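PDB 1VL6: malate oxidoreductase from Thermotoga maritima, which probably catalyses the NAD-dependent oxidative decarboxylation of malate to pyruvate and carbon dioxide, as malic enzymes do. Local coordinates for residues A203-N206 / I207-L211; K343-K346 / N347-L350; A292-P296 / V297-D301; R150-Q153 / R154-E158. All blocks are in the same frame, centred on the assembly; numbering follows the deposited sequence.

Each of the four contacts is local, so none closes a long loop; they follow one another along the chain without nesting or crossing. Contact 4 comes first, on helix 147-158 between strands 137-140 and 163-165, in the part related to malic enzyme N-terminal domains. The other three belong to the NAD-binding part: contact 1 on helix 202-214 after strand 194-198, contact 3 in the turn leaving strand 289-292, and contact 2 at the start of helix 346-358. Contact 2 touches two of the others: its K343 probably hydrogen-bonds to backbone carbonyls of contact 4, and its L349 packs on F210 of contact 1. Contacts 3 and 4 lie about 30 Å apart, centre to centre.

Contact 1: residues A203-N206 / I207-L211; sequences AGYN and IVKFL
Y205 and K209 form the side-chain polar pair of this helical segment, one turn apart: K209 NZ donates to Y205 OH at 2.7 Å. The lysine is extended beyond CG, and its CE comes within 3.6 Å of Y205 CZ, so the aliphatic chain crosses to the hydroxyl end of the tyrosine. CG of Y205 lies anti to the backbone N (chi1 180°), which carries the hydroxyl end of the ring to the lysine. E243 takes both groups, by a salt bridge to the lysine and a hydrogen bond to the tyrosine, which probably keeps the amine protonated.

The backbone bonds are those of a regular alpha helix. I207 N reaches A203 O at 2.8 Å and F210 N reaches N206 O at 2.9 Å; this last carbonyl oxygen also sits at the edge of the F210 ring. N206 turns its amide back, and ND2 binds A202 O and Q168 OE1.

Apolar packing is slighter: CD1 of I207 lies 4.1 Å from CB of A203. Strand 194-198, this helix and strand 218-223 form a beta-alpha-beta unit, and G204, the glycine in the first turns of the helix, belongs to a GxGxxG-like pattern, consistent with a Rossmann-type NAD-binding fold.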
loop_
_atom_site.group_PDB
_atom_site.type_symbol
_atom_site.label_atom_id
_atom_site.label_comp_id
_atom_site.label_asym_id
_atom_site.label_seq_id
_atom_site.Cartn_x
_atom_site.Cartn_y
_atom_site.Cartn_z
ATOM N N ALA A 203 1.415 16.628 -31.787
ATOM C CA ALA A 203 1.444 17.847 -31.030
ATOM C C ALA A 203 1.216 19.044 -31.910
ATOM O O ALA A 203 0.400 19.905 -31.559
ATOM C CB ALA A 203 2.759 17.964 -30.361
ATOM N N GLY A 204 1.968 19.128 -33.020
ATOM C CA GLY A 204 1.967 20.336 -33.852
ATOM C C GLY A 204 0.594 20.743 -34.378
ATOM O O GLY A 204 0.161 21.886 -34.261
ATOM N N TYR A 205 -0.098 19.767 -34.927
ATOM C CA TYR A 205 -1.470 19.895 -35.385
ATOM C C TYR A 205 -2.346 20.550 -34.304
ATOM O O TYR A 205 -3.095 21.509 -34.586
ATOM C CB TYR A 205 -2.003 18.488 -35.707
ATOM C CG TYR A 205 -3.426 18.416 -36.190
ATOM C CD1 TYR A 205 -3.733 18.656 -37.522
ATOM C CD2 TYR A 205 -4.450 18.092 -35.326
ATOM C CE1 TYR A 205 -5.013 18.608 -37.977
ATOM C CE2 TYR A 205 -5.761 18.016 -35.783
ATOM C CZ TYR A 205 -6.030 18.284 -37.105
ATOM O OH TYR A 205 -7.295 18.224 -37.567
ATOM N N ASN A 206 -2.247 20.041 -33.072
ATOM C CA ASN A 206 -3.109 20.540 -32.021
ATOM C C ASN A 206 -2.669 21.902 -31.511
ATOM O O ASN A 206 -3.525 22.763 -31.174
ATOM C CB ASN A 206 -3.209 19.569 -30.879
ATOM C CG ASN A 206 -4.068 18.383 -31.212
ATOM O OD1 ASN A 206 -5.263 18.424 -30.986
ATOM N ND2 ASN A 206 -3.464 17.294 -31.680
ATOM N N ILE A 207 -1.353 22.100 -31.459
ATOM C CA ILE A 207 -0.801 23.402 -31.048
ATOM C C ILE A 207 -1.306 24.485 -32.005
ATOM O O ILE A 207 -1.739 25.569 -31.591
ATOM C CB ILE A 207 0.737 23.379 -31.039
ATOM C CG1 ILE A 207 1.248 22.589 -29.826
ATOM C CG2 ILE A 207 1.284 24.780 -30.996
ATOM C CD1 ILE A 207 2.655 22.011 -30.017
ATOM N N VAL A 208 -1.281 24.189 -33.294
ATOM C CA VAL A 208 -1.777 25.162 -34.264
ATOM C C VAL A 208 -3.220 25.528 -33.953
ATOM O O VAL A 208 -3.574 26.695 -33.891
ATOM C CB VAL A 208 -1.686 24.595 -35.675
ATOM C CG1 VAL A 208 -2.419 25.512 -36.701
ATOM C CG2 VAL A 208 -0.235 24.385 -36.046
ATOM N N LYS A 209 -4.059 24.527 -33.767
ATOM C CA LYS A 209 -5.475 24.778 -33.519
ATOM C C LYS A 209 -5.750 25.528 -32.194
ATOM O O LYS A 209 -6.630 26.360 -32.137
ATOM C CB LYS A 209 -6.260 23.451 -33.551
ATOM C CG LYS A 209 -6.527 22.955 -34.947
ATOM C CD LYS A 209 -7.336 21.701 -34.912
ATOM C CE LYS A 209 -7.785 21.274 -36.290
ATOM N NZ LYS A 209 -8.609 20.070 -36.110
ATOM N N PHE A 210 -5.009 25.224 -31.136
ATOM C CA PHE A 210 -5.166 25.962 -29.882
ATOM C C PHE A 210 -4.765 27.394 -30.051
ATOM O O PHE A 210 -5.465 28.260 -29.540
ATOM C CB PHE A 210 -4.333 25.374 -28.730
ATOM C CG PHE A 210 -5.031 24.311 -27.939
ATOM C CD1 PHE A 210 -5.325 23.086 -28.501
ATOM C CD2 PHE A 210 -5.390 24.531 -26.630
ATOM C CE1 PHE A 210 -5.967 22.109 -27.777
ATOM C CE2 PHE A 210 -6.005 23.557 -25.912
ATOM C CZ PHE A 210 -6.300 22.345 -26.484
ATOM N N LEU A 211 -3.637 27.654 -30.723
ATOM C CA LEU A 211 -3.213 29.047 -30.917
ATOM C C LEU A 211 -4.275 29.821 -31.685
ATOM O O LEU A 211 -4.588 30.974 -31.348
ATOM C CB LEU A 211 -1.865 29.149 -31.623
ATOM C CG LEU A 211 -0.670 28.565 -30.861
ATOM C CD1 LEU A 211 0.559 28.475 -31.767
ATOM C CD2 LEU A 211 -0.361 29.361 -29.630
#

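Contact 2: residues K343-K346 / N347-L350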
loop_
_atom_site.group_PDB
_atom_site.type_symbol
_atom_site.label_atom_id
_atom_site.label_comp_id
_atom_site.label_asym_id
_atom_site.label_seq_id
_atom_site.Cartn_x
_atom_site.Cartn_y
_atom_site.Cartn_z
ATOM N N LYS A 343 -17.484 13.756 -21.701
ATOM C CA LYS A 343 -16.528 13.985 -22.752
ATOM C C LYS A 343 -15.658 15.189 -22.446
ATOM O O LYS A 343 -16.164 16.188 -21.918
ATOM C CB LYS A 343 -17.307 14.200 -24.075
ATOM C CG LYS A 343 -18.016 12.884 -24.590
ATOM C CD LYS A 343 -18.581 12.959 -26.016
ATOM C CE LYS A 343 -19.486 11.730 -26.326
ATOM N NZ LYS A 343 -18.729 10.494 -26.463
ATOM N N ILE A 344 -14.360 15.096 -22.722
ATOM C CA ILE A 344 -13.478 16.270 -22.578
ATOM C C ILE A 344 -13.804 17.290 -23.647
ATOM O O ILE A 344 -13.859 16.947 -24.793
ATOM C CB ILE A 344 -12.021 15.882 -22.718
ATOM C CG1 ILE A 344 -11.559 15.163 -21.428
ATOM C CG2 ILE A 344 -11.172 17.129 -22.949
ATOM C CD1 ILE A 344 -10.437 14.245 -21.633
ATOM N N THR A 345 -14.000 18.548 -23.272
ATOM C CA THR A 345 -14.437 19.598 -24.187
ATOM C C THR A 345 -13.419 20.695 -24.308
ATOM O O THR A 345 -12.521 20.811 -23.490
ATOM C CB THR A 345 -15.711 20.245 -23.634
ATOM O OG1 THR A 345 -15.469 20.777 -22.321
ATOM C CG2 THR A 345 -16.820 19.200 -23.412
ATOM N N LYS A 346 -13.588 21.508 -25.339
ATOM C CA LYS A 346 -12.689 22.637 -25.619
ATOM C C LYS A 346 -12.659 23.586 -24.427
ATOM O O LYS A 346 -11.599 23.987 -23.993
ATOM C CB LYS A 346 -13.124 23.364 -26.891
ATOM C CG LYS A 346 -12.085 24.344 -27.515
ATOM C CD LYS A 346 -12.717 25.028 -28.811
ATOM C CE LYS A 346 -13.063 26.532 -28.635
ATOM N NZ LYS A 346 -14.197 26.958 -29.556
ATOM N N ASN A 347 -13.819 23.879 -23.850
ATOM C CA ASN A 347 -13.865 24.693 -22.591
ATOM C C ASN A 347 -13.049 24.115 -21.420
ATOM O O ASN A 347 -12.345 24.860 -20.714
ATOM C CB ASN A 347 -15.295 24.922 -22.132
ATOM C CG ASN A 347 -15.999 26.046 -22.898
ATOM O OD1 ASN A 347 -17.243 26.122 -22.912
ATOM N ND2 ASN A 347 -15.220 26.936 -23.497
HETATM N N MSE A 348 -13.117 22.789 -21.235
HETATM C CA MSE A 348 -12.325 22.135 -20.205
HETATM C C MSE A 348 -10.833 22.298 -20.475
HETATM O O MSE A 348 -10.105 22.673 -19.547
HETATM C CB MSE A 348 -12.703 20.667 -20.071
HETATM C CG MSE A 348 -14.016 20.503 -19.370
HETATM SE SE MSE A 348 -14.920 18.834 -19.817
HETATM C CE MSE A 348 -13.701 17.637 -18.971
ATOM N N LEU A 349 -10.394 22.047 -21.714
ATOM C CA LEU A 349 -8.986 22.158 -22.009
ATOM C C LEU A 349 -8.511 23.642 -21.877
ATOM O O LEU A 349 -7.456 23.914 -21.364
ATOM C CB LEU A 349 -8.651 21.585 -23.385
ATOM C CG LEU A 349 -8.930 20.084 -23.545
ATOM C CD1 LEU A 349 -8.666 19.618 -24.944
ATOM C CD2 LEU A 349 -8.128 19.208 -22.608
ATOM N N LEU A 350 -9.314 24.607 -22.270
ATOM C CA LEU A 350 -8.887 25.988 -22.101
ATOM C C LEU A 350 -8.881 26.431 -20.639
ATOM O O LEU A 350 -8.073 27.263 -20.248
ATOM C CB LEU A 350 -9.743 26.975 -22.891
ATOM C CG LEU A 350 -9.704 26.848 -24.421
ATOM C CD1 LEU A 350 -10.858 27.577 -24.999
ATOM C CD2 LEU A 350 -8.416 27.333 -25.071
#
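T345 OG1 is gripped from two directions: it accepts from M348 N at 3.3 Å, with an N-H...O angle of 157°, and is also hydrogen-bonded to the carbonyl of A388, the C-terminal residue. The hydroxyl stands between the backbone N and the carbonyl carbon (chi1 58°). Threonine suits the place because its short side chain puts a hydroxyl oxygen within reach of an amide that has no carbonyl preceding it in the helix.

This is a helix N-cap, T345 standing just before helix 346-358. The regular backbone ladder starts at once, L349 N bonding to T345 O at 3.0 Å and L350 N to K346 O at 2.9 Å.

Apolar groups pack beside the cap. The selenomethionine M348 bends at chi3 (68°), which folds CE back to within 4.1 Å of I344 CG1, the two side chains crossing at about a right angle. I344 presents its other branch to the leucine: CG2 meets L349 CD2 at 3.7 Å, again near a right angle. These side chains pack on helix 330-340, A337 touching I344 and M348, and I333 touching L349. K343, before the cap, sends NZ away to M159 O and S156 O.

Contact 3: residues A292-P296 / V297-D301; sequences ALANP and VPEID
A294 N donates to E299 OE1 at 2.9 Å, with an N-H...O angle of 163°, the one hydrogen bond that ties the two halves of this turn. The donor meets OE1 on its syn side, 28° out of the carboxylate plane. Glutamate suits the place because its chain, bent at chi2 (89°), is long enough to fold back across the turn and bring the carboxylate to an amide five residues earlier. The small methyl of A294 lies against the same carboxylate, CB 3.4 Å from E299 CD.

Two residues before A294, at the end of strand 289-292, the methyl of A292 meets the ring of P298, CB to CB 4.0 Å, and, more loosely, a branch of I300, CB of A292 to CG2 of I300 4.4 Å. Next come the residues that shape the bend: the peptide before P296 is cis, which turns the chain sharply, and P298 puts a second rigid ring in the returning limb.

Outside the turn, S271 hydrogen-bonds to E299 OE2 and fixes the other oxygen, while R317 binds P296 O. The loop leaves the end of strand 289-292, where backbone bonds tie its start to the strands on either side: A292 to A314 of strand 312-315, and L293 to G269 of strand 266-269. It runs on to D301, whose OD2 caps helix 302-307 at L304 N.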
loop_
_atom_site.group_PDB
_atom_site.type_symbol
_atom_site.label_atom_id
_atom_site.label_comp_id
_atom_site.label_asym_id
_atom_site.label_seq_id
_atom_site.Cartn_x
_atom_site.Cartn_y
_atom_site.Cartn_z
ATOM N N ALA A 292 11.733 25.185 -27.969
ATOM C CA ALA A 292 12.357 24.155 -28.775
ATOM C C ALA A 292 12.159 22.863 -28.059
ATOM O O ALA A 292 12.989 22.466 -27.243
ATOM C CB ALA A 292 13.841 24.450 -29.003
ATOM N N LEU A 293 11.063 22.199 -28.395
ATOM C CA LEU A 293 10.555 21.073 -27.611
ATOM C C LEU A 293 10.858 19.704 -28.247
ATOM O O LEU A 293 10.430 18.673 -27.756
ATOM C CB LEU A 293 9.044 21.228 -27.392
ATOM C CG LEU A 293 8.593 22.636 -26.980
ATOM C CD1 LEU A 293 7.134 22.739 -26.798
ATOM C CD2 LEU A 293 9.283 23.042 -25.745
ATOM N N ALA A 294 11.621 19.651 -29.313
ATOM C CA ALA A 294 12.011 18.318 -29.808
ATOM C C ALA A 294 12.600 17.480 -28.676
ATOM O O ALA A 294 13.390 17.960 -27.875
ATOM C CB ALA A 294 12.996 18.414 -30.951
ATOM N N ASN A 295 12.222 16.218 -28.652
ATOM C CA ASN A 295 12.670 15.301 -27.639
ATOM C C ASN A 295 13.419 14.164 -28.299
ATOM O O ASN A 295 12.894 13.520 -29.198
ATOM C CB ASN A 295 11.420 14.864 -26.819
ATOM C CG ASN A 295 11.367 13.369 -26.489
ATOM O OD1 ASN A 295 12.361 12.772 -26.094
ATOM N ND2 ASN A 295 10.170 12.781 -26.601
ATOM N N PRO A 296 14.627 13.869 -27.846
ATOM C CA PRO A 296 15.224 14.446 -26.679
ATOM C C PRO A 296 16.189 15.608 -26.906
ATOM O O PRO A 296 16.518 16.270 -25.914
ATOM C CB PRO A 296 15.990 13.250 -26.093
ATOM C CG PRO A 296 16.419 12.496 -27.267
ATOM C CD PRO A 296 15.489 12.821 -28.412
ATOM N N VAL A 297 16.678 15.829 -28.135
ATOM C CA VAL A 297 17.528 16.978 -28.409
ATOM C C VAL A 297 16.691 18.149 -28.924
ATOM O O VAL A 297 15.940 17.975 -29.884
ATOM C CB VAL A 297 18.476 16.705 -29.493
ATOM C CG1 VAL A 297 19.440 17.882 -29.626
ATOM C CG2 VAL A 297 19.200 15.396 -29.239
ATOM N N PRO A 298 16.798 19.339 -28.328
ATOM C CA PRO A 298 16.013 20.489 -28.819
ATOM C C PRO A 298 16.414 20.953 -30.207
ATOM O O PRO A 298 17.544 20.688 -30.622
ATOM C CB PRO A 298 16.291 21.579 -27.775
ATOM C CG PRO A 298 16.725 20.800 -26.545
ATOM C CD PRO A 298 17.551 19.701 -27.104
ATOM N N GLU A 299 15.479 21.643 -30.892
ATOM C CA GLU A 299 15.707 22.199 -32.226
ATOM C C GLU A 299 16.946 23.123 -32.277
ATOM O O GLU A 299 17.630 23.209 -33.314
ATOM C CB GLU A 299 14.476 22.946 -32.745
ATOM C CG GLU A 299 13.393 22.009 -33.279
ATOM C CD GLU A 299 12.390 21.548 -32.223
ATOM O OE1 GLU A 299 12.678 21.697 -31.021
ATOM O OE2 GLU A 299 11.311 21.008 -32.614
ATOM N N ILE A 300 17.229 23.794 -31.157
ATOM C CA ILE A 300 18.494 24.501 -31.008
ATOM C C ILE A 300 18.916 24.423 -29.585
ATOM O O ILE A 300 18.062 24.407 -28.726
ATOM C CB ILE A 300 18.363 25.960 -31.441
ATOM C CG1 ILE A 300 19.696 26.691 -31.265
ATOM C CG2 ILE A 300 17.285 26.645 -30.647
ATOM C CD1 ILE A 300 19.707 28.098 -31.910
ATOM N N ASP A 301 20.222 24.351 -29.330
ATOM C CA ASP A 301 20.717 24.299 -27.974
ATOM C C ASP A 301 20.251 25.558 -27.259
ATOM O O ASP A 301 20.328 26.629 -27.819
ATOM C CB ASP A 301 22.230 24.201 -27.938
ATOM C CG ASP A 301 22.776 24.288 -26.527
ATOM O OD1 ASP A 301 22.607 23.323 -25.733
ATOM O OD2 ASP A 301 23.342 25.321 -26.123
#

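Contact 4: residues R150-Q153 / R154-E158; sequences RILQ and RLSEE
I151 and L155 lie side by side, pointing the same way, one turn apart on helix 147-158, with CG2 of the isoleucine 3.6 Å from CD1 of the leucine. CG2, the branch anti to the backbone N, is the one that meets L155. Aliphatic residues suit this face, which lies on L140 of strand 137-140 and, through I124 and I125, on helix 121-130.

On another face E157 N bonds to Q153 O at 2.9 Å. S156 lies near L152, and its N bonds to L152 O at 3.0 Å; its OG also points at that carbonyl, though the modelled approach is too short to be trusted in detail.

R154 turns its chain twice, at chi2 (-90°) and chi3 (-57°), and this brings NE to OE2 of E158 at 2.9 Å, on the syn side of the carboxylate, with the oxygen in the guanidinium plane. The charged groups also have partners beyond this helix: pairs of R150 with E121, R154 with E122 and E158 with K129 tie it to helix 121-130, and R150 also reaches E239 on helix 239-246. Such pairing probably keeps these groups ionised at the partly exposed surface.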
loop_
_atom_site.group_PDB
_atom_site.type_symbol
_atom_site.label_atom_id
_atom_site.label_comp_id
_atom_site.label_asym_id
_atom_site.label_seq_id
_atom_site.Cartn_x
_atom_site.Cartn_y
_atom_site.Cartn_z
ATOM N N ARG A 150 -7.669 10.277 -35.982
ATOM C CA ARG A 150 -8.939 9.574 -36.164
ATOM C C ARG A 150 -9.248 8.786 -34.895
ATOM O O ARG A 150 -10.410 8.763 -34.455
ATOM C CB ARG A 150 -8.882 8.618 -37.370
ATOM C CG ARG A 150 -9.758 8.960 -38.600
ATOM C CD ARG A 150 -9.447 8.095 -39.912
ATOM N NE ARG A 150 -8.433 8.689 -40.825
ATOM C CZ ARG A 150 -7.068 8.500 -40.801
ATOM N NH1 ARG A 150 -6.456 7.724 -39.905
ATOM N NH2 ARG A 150 -6.291 9.114 -41.699
ATOM N N ILE A 151 -8.218 8.169 -34.295
ATOM C CA ILE A 151 -8.462 7.339 -33.121
ATOM C C ILE A 151 -9.017 8.177 -31.959
ATOM O O ILE A 151 -10.031 7.828 -31.344
ATOM C CB ILE A 151 -7.207 6.567 -32.716
ATOM C CG1 ILE A 151 -6.864 5.542 -33.797
ATOM C CG2 ILE A 151 -7.423 5.847 -31.382
ATOM C CD1 ILE A 151 -5.579 4.803 -33.549
ATOM N N LEU A 152 -8.378 9.295 -31.669
ATOM C CA LEU A 152 -8.890 10.168 -30.622
ATOM C C LEU A 152 -10.316 10.637 -30.896
ATOM O O LEU A 152 -11.150 10.593 -30.042
ATOM C CB LEU A 152 -7.992 11.383 -30.428
ATOM C CG LEU A 152 -8.458 12.356 -29.347
ATOM C CD1 LEU A 152 -8.485 11.596 -28.033
ATOM C CD2 LEU A 152 -7.527 13.566 -29.280
ATOM N N GLN A 153 -10.562 11.116 -32.101
ATOM C CA GLN A 153 -11.822 11.713 -32.424
ATOM C C GLN A 153 -12.929 10.683 -32.301
ATOM O O GLN A 153 -13.970 10.953 -31.699
ATOM C CB GLN A 153 -11.773 12.286 -33.819
ATOM C CG GLN A 153 -13.046 13.047 -34.230
ATOM C CD GLN A 153 -13.520 12.648 -35.631
ATOM O OE1 GLN A 153 -14.070 11.531 -35.841
ATOM N NE2 GLN A 153 -13.302 13.544 -36.597
ATOM N N ARG A 154 -12.697 9.496 -32.857
ATOM C CA ARG A 154 -13.735 8.480 -32.860
ATOM C C ARG A 154 -14.062 8.030 -31.441
ATOM O O ARG A 154 -15.228 7.909 -31.084
ATOM C CB ARG A 154 -13.338 7.280 -33.703
ATOM C CG ARG A 154 -13.240 7.553 -35.185
ATOM C CD ARG A 154 -14.503 7.345 -35.980
ATOM N NE ARG A 154 -14.994 5.986 -35.796
ATOM C CZ ARG A 154 -14.556 4.924 -36.482
ATOM N NH1 ARG A 154 -13.641 5.035 -37.432
ATOM N NH2 ARG A 154 -15.035 3.734 -36.196
ATOM N N LEU A 155 -13.041 7.778 -30.647
ATOM C CA LEU A 155 -13.254 7.247 -29.321
ATOM C C LEU A 155 -13.923 8.292 -28.453
ATOM O O LEU A 155 -14.848 7.978 -27.678
ATOM C CB LEU A 155 -11.934 6.771 -28.698
ATOM C CG LEU A 155 -11.305 5.569 -29.421
ATOM C CD1 LEU A 155 -9.917 5.258 -28.883
ATOM C CD2 LEU A 155 -12.163 4.335 -29.336
ATOM N N SER A 156 -13.478 9.538 -28.551
ATOM C CA SER A 156 -14.100 10.562 -27.707
ATOM C C SER A 156 -15.531 10.787 -28.149
ATOM O O SER A 156 -16.394 11.010 -27.298
ATOM C CB SER A 156 -13.307 11.858 -27.631
ATOM O OG SER A 156 -12.592 12.075 -28.824
ATOM N N GLU A 157 -15.812 10.670 -29.452
ATOM C CA GLU A 157 -17.185 10.811 -29.954
ATOM C C GLU A 157 -18.073 9.646 -29.516
ATOM O O GLU A 157 -19.243 9.847 -29.170
ATOM C CB GLU A 157 -17.216 10.830 -31.467
ATOM C CG GLU A 157 -17.283 12.198 -32.144
ATOM C CD GLU A 157 -16.894 12.182 -33.663
ATOM O OE1 GLU A 157 -16.920 11.075 -34.345
ATOM O OE2 GLU A 157 -16.528 13.302 -34.170
ATOM N N GLU A 158 -17.522 8.430 -29.545
ATOM C CA GLU A 158 -18.314 7.220 -29.387
ATOM C C GLU A 158 -18.347 6.634 -27.976
ATOM O O GLU A 158 -19.191 5.794 -27.672
ATOM C CB GLU A 158 -17.842 6.168 -30.380
ATOM C CG GLU A 158 -18.079 6.573 -31.822
ATOM C CD GLU A 158 -17.452 5.640 -32.837
ATOM O OE1 GLU A 158 -17.176 4.472 -32.501
ATOM O OE2 GLU A 158 -17.244 6.098 -33.986
#